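Local coordinates for protein 2',5'-phosphodiesterase 12 (Homo sapiens, PDB 4Z0V) that belongs to the endonuclease/exonuclease/phosphatase family, with a DNase I-like beta-sandwich and a bound magnesium ion, at residues L213-R218 / V265-V270; S373-P378 / I431-D436. One frame throughout, in Å; residues are numbered along the deposited sequence.

Both contacts are buried and join the two facing sheets of the DNase I-like sandwich, but at different depths and with different chemistry. Contact 1 lies nearer the centre of the chain and runs strand against strand, its gap shared between a leucine-valine patch and a polar set of a glutamine amide, two hydroxyls and a water molecule. Contact 2 brings a turn that follows strand 371-373 onto strand 433-439 mainly through methyl, thiol and leucine side-chain groups, and C375 at its middle is partly exposed. Strands 211-218 and 433-439 belong to the same six-stranded sheet, so the contacts hold one sheet at two places, their centres about 18 Å apart.

Contact 1 (L213-R218 / V265-V270); sequences LATFYR and VLQVSV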
# COMPACT_ATOMS: atom_id res chain seq x y z
N LEU A 213 -6.51 0.84 5.12
CA LEU A 213 -5.36 1.53 4.59
C LEU A 213 -4.13 1.31 5.42
O LEU A 213 -4.22 1.30 6.65
CB LEU A 213 -5.66 3.03 4.57
CG LEU A 213 -6.95 3.54 3.88
CD1 LEU A 213 -7.06 5.06 4.09
CD2 LEU A 213 -6.92 3.22 2.37
N ALA A 214 -2.96 1.26 4.76
CA ALA A 214 -1.69 1.24 5.49
C ALA A 214 -0.69 2.20 4.85
O ALA A 214 -0.69 2.38 3.62
CB ALA A 214 -1.09 -0.16 5.53
N THR A 215 0.17 2.81 5.69
CA THR A 215 1.26 3.67 5.19
C THR A 215 2.52 3.17 5.87
O THR A 215 2.53 3.04 7.09
CB THR A 215 0.99 5.18 5.45
OG1 THR A 215 -0.17 5.60 4.72
CG2 THR A 215 2.16 6.09 5.01
N PHE A 216 3.54 2.89 5.09
CA PHE A 216 4.86 2.44 5.58
C PHE A 216 5.89 3.49 5.22
O PHE A 216 5.78 4.11 4.19
CB PHE A 216 5.25 1.09 5.00
CG PHE A 216 4.50 -0.06 5.62
CD1 PHE A 216 3.26 -0.46 5.11
CD2 PHE A 216 5.06 -0.80 6.67
CE1 PHE A 216 2.56 -1.53 5.68
CE2 PHE A 216 4.36 -1.87 7.25
CZ PHE A 216 3.11 -2.21 6.76
N TYR A 217 6.87 3.72 6.10
CA TYR A 217 7.88 4.73 5.82
C TYR A 217 9.24 4.19 6.20
O TYR A 217 9.34 3.46 7.19
CB TYR A 217 7.57 6.06 6.55
CG TYR A 217 7.29 5.88 8.03
CD1 TYR A 217 6.01 5.56 8.48
CD2 TYR A 217 8.31 5.96 8.97
CE1 TYR A 217 5.77 5.28 9.83
CE2 TYR A 217 8.07 5.72 10.32
CZ TYR A 217 6.80 5.37 10.74
OH TYR A 217 6.57 5.15 12.08
N ARG A 218 10.28 4.53 5.41
CA ARG A 218 11.63 4.05 5.67
C ARG A 218 12.24 4.78 6.85
O ARG A 218 12.41 6.00 6.79
CB ARG A 218 12.48 4.20 4.42
CG ARG A 218 13.92 3.72 4.63
CD ARG A 218 14.69 3.70 3.30
NE ARG A 218 14.07 2.78 2.36
CZ ARG A 218 14.21 1.45 2.40
NH1 ARG A 218 15.02 0.89 3.29
NH2 ARG A 218 13.55 0.68 1.55
N VAL A 265 -12.48 6.15 4.42
CA VAL A 265 -11.56 6.75 5.36
C VAL A 265 -10.37 7.39 4.62
O VAL A 265 -10.07 7.10 3.45
CB VAL A 265 -11.08 5.71 6.43
CG1 VAL A 265 -12.26 5.23 7.31
CG2 VAL A 265 -10.37 4.53 5.77
N LEU A 266 -9.73 8.30 5.35
CA LEU A 266 -8.53 9.02 4.93
C LEU A 266 -7.47 8.84 5.98
O LEU A 266 -7.68 9.17 7.15
CB LEU A 266 -8.85 10.51 4.76
CG LEU A 266 -7.64 11.40 4.38
CD1 LEU A 266 -7.11 11.03 2.98
CD2 LEU A 266 -8.01 12.87 4.44
N GLN A 267 -6.33 8.34 5.59
CA GLN A 267 -5.22 8.15 6.52
C GLN A 267 -4.24 9.30 6.29
O GLN A 267 -3.92 9.63 5.14
CB GLN A 267 -4.59 6.78 6.23
CG GLN A 267 -3.34 6.45 7.02
CD GLN A 267 -2.92 5.02 6.71
OE1 GLN A 267 -2.65 4.67 5.54
NE2 GLN A 267 -2.92 4.18 7.73
N VAL A 268 -3.82 9.95 7.37
CA VAL A 268 -2.90 11.07 7.24
C VAL A 268 -1.80 10.87 8.25
O VAL A 268 -2.08 10.73 9.45
CB VAL A 268 -3.57 12.45 7.38
CG1 VAL A 268 -2.53 13.57 7.30
CG2 VAL A 268 -4.68 12.69 6.35
N SER A 269 -0.56 10.93 7.77
CA SER A 269 0.62 10.77 8.63
C SER A 269 1.61 11.88 8.34
O SER A 269 1.97 12.09 7.18
CB SER A 269 1.27 9.41 8.37
OG SER A 269 0.31 8.37 8.36
N VAL A 270 2.09 12.57 9.38
CA VAL A 270 3.09 13.62 9.16
C VAL A 270 4.44 13.02 9.52
O VAL A 270 4.62 12.56 10.64
CB VAL A 270 2.77 14.89 9.97
CG1 VAL A 270 3.93 15.89 9.89
CG2 VAL A 270 1.47 15.53 9.46
O HOH W 1 -0.56 8.16 5.78
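Q267 reaches from strand 265-270 to L213 and T215 of strand 213-218 across the interior of a DNase I-like beta-sandwich, where the two strands belong to opposing sheets. Their axes approach to 8.0 Å and run almost the same way, 15° apart. Q267 spans this gap because its CG is anti to the backbone N (chi1 175°) and the chain stays extended beyond it, carrying the amide to the other sheet. There OE1 accepts a hydrogen bond from T215 OG1 at 2.8 Å, with the hydroxyl standing above the carbonyl plane, 64° out of it. The other end of the amide, NE2, gives a weak bond to L213 O at 3.3 Å. Glutamine suits a buried position like this because its one flat group offers both an acceptor and a donor.

Small polar residues, threonine and serine, face each other further along the strands, where the two hydroxyls are too far apart to bond directly and share a water between two buried side chains. That water donates to T215 OG1 at 2.8 Å and lies 2.7 Å from S269 OG.

On the other side of the amide the contact turns apolar. L213 CD1 packs on V265 CG2 at 3.7 Å and equally closely on Q267 CB, so the leucine covers the aliphatic root of the glutamine as well as the valine.

On the opposite face of strand 213-218, A214 and F216 pack against helix 185-198, as the alternation of a beta strand requires. Neighbouring strands complete the grip on the amide: V204 O of strand 201-207 takes a second weak bond from NE2, and N285 ND2 of strand 280-287 also donates to OE1.

Contact 2 (S373-P378 / I431-D436); sequences SACGEP and IALVCD
A type I beta turn, S373 to G376, ends strand 371-373 and lays its two central residues on strand 433-439, C375 against L433 and C435, A374 against C435. Residues two apart in a strand face the same way, so L433 and C435 together form a small apolar platform beneath the turn. C375 sits over it, its SG 4.0 Å from L433 CB and 3.8 Å from C435 CB, and close to V434 O as well. Its CB in turn meets a leucine methyl, L433 CD2. A374 adds its methyl, CB, against C435 SG at 3.6 Å. The C435 sulfur lies between the backbone N and the carbonyl carbon (chi1 63°), which brings it under the alanine. Cysteine and alanine fit such a tight approach of turn to strand, being compact and apolar enough to fill it. The two sulfurs, C375 SG and C435 SG, are 4.2 Å apart and make no disulfide.

The turn is shaped by bonds of its own. G376 N donates to S373 O at 3.0 Å, closing the turn, and S373 OG donates to G376 O at 2.7 Å, approaching within the plane of the carbonyl, along one of its lone pairs. Serine suits its place through this hydroxyl, which adds a second bond across the same turn, while glycine readily accepts the positive phi (70°) at G376.

Around these side chains, I394 of strand 387-397 touches both L433 and C435 and bonds to A374 through the backbone; L433 and C435 also pair with S130 and T128 of strand 125-132. V434 points its side chain away from the turn, onto V129 and Y173. Here a turn of one sheet covers a strand of the other, packing that belongs to the two-layered DNase I-like beta-sandwich.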
# COMPACT_ATOMS: atom_id res chain seq x y z
N SER A 373 -0.34 14.60 -10.89
CA SER A 373 -0.31 13.13 -10.82
C SER A 373 1.14 12.73 -11.16
O SER A 373 1.59 12.90 -12.30
CB SER A 373 -1.31 12.52 -11.80
OG SER A 373 -1.12 11.12 -11.79
N ALA A 374 1.89 12.27 -10.16
CA ALA A 374 3.31 11.93 -10.38
C ALA A 374 3.51 10.89 -11.47
O ALA A 374 4.45 11.02 -12.26
CB ALA A 374 3.94 11.45 -9.06
N CYS A 375 2.66 9.86 -11.56
CA CYS A 375 2.84 8.84 -12.60
C CYS A 375 2.00 9.12 -13.85
O CYS A 375 1.85 8.24 -14.70
CB CYS A 375 2.55 7.45 -12.04
SG CYS A 375 3.58 7.05 -10.62
N GLY A 376 1.48 10.34 -13.94
CA GLY A 376 0.72 10.80 -15.08
C GLY A 376 -0.63 10.14 -15.19
O GLY A 376 -1.33 9.97 -14.19
N GLU A 377 -0.99 9.76 -16.41
CA GLU A 377 -2.30 9.17 -16.67
C GLU A 377 -2.11 7.89 -17.47
O GLU A 377 -2.30 7.89 -18.68
CB GLU A 377 -3.22 10.18 -17.39
CG GLU A 377 -3.46 11.46 -16.59
CD GLU A 377 -4.04 12.64 -17.35
OE1 GLU A 377 -4.49 12.45 -18.50
OE2 GLU A 377 -4.09 13.74 -16.76
N PRO A 378 -1.68 6.79 -16.81
CA PRO A 378 -1.49 5.52 -17.54
C PRO A 378 -2.78 5.07 -18.22
O PRO A 378 -3.88 5.47 -17.81
CB PRO A 378 -1.11 4.52 -16.44
CG PRO A 378 -0.60 5.35 -15.31
CD PRO A 378 -1.38 6.63 -15.36
N ILE A 431 -2.46 -2.29 -10.38
CA ILE A 431 -1.03 -2.24 -10.64
C ILE A 431 -0.43 -1.18 -9.74
O ILE A 431 -0.94 -0.05 -9.69
CB ILE A 431 -0.79 -1.94 -12.13
CG1 ILE A 431 -1.46 -3.01 -13.03
CG2 ILE A 431 0.70 -1.78 -12.42
CD1 ILE A 431 -1.49 -2.64 -14.55
N ALA A 432 0.66 -1.51 -9.03
CA ALA A 432 1.33 -0.57 -8.15
C ALA A 432 1.87 0.60 -8.91
O ALA A 432 2.43 0.44 -10.01
CB ALA A 432 2.49 -1.26 -7.42
N LEU A 433 1.68 1.80 -8.35
CA LEU A 433 2.32 3.01 -8.89
C LEU A 433 3.58 3.25 -8.12
O LEU A 433 3.56 3.16 -6.90
CB LEU A 433 1.43 4.24 -8.78
CG LEU A 433 0.15 4.24 -9.56
CD1 LEU A 433 -0.56 5.53 -9.31
CD2 LEU A 433 0.41 4.05 -11.06
N VAL A 434 4.70 3.48 -8.80
CA VAL A 434 5.99 3.71 -8.13
C VAL A 434 6.67 4.86 -8.82
O VAL A 434 6.80 4.85 -10.05
CB VAL A 434 6.90 2.45 -8.15
CG1 VAL A 434 8.13 2.63 -7.25
CG2 VAL A 434 6.13 1.18 -7.78
N CYS A 435 7.13 5.86 -8.06
CA CYS A 435 7.86 6.99 -8.66
C CYS A 435 8.89 7.51 -7.70
O CYS A 435 8.71 7.42 -6.48
CB CYS A 435 6.89 8.09 -9.06
SG CYS A 435 6.02 8.81 -7.66
N ASP A 436 9.96 8.09 -8.23
CA ASP A 436 10.98 8.71 -7.39
C ASP A 436 10.71 10.19 -7.42
O ASP A 436 10.60 10.75 -8.52
CB ASP A 436 12.38 8.38 -7.90
CG ASP A 436 12.74 6.93 -7.76
OD1 ASP A 436 11.98 6.19 -7.10
OD2 ASP A 436 13.82 6.55 -8.26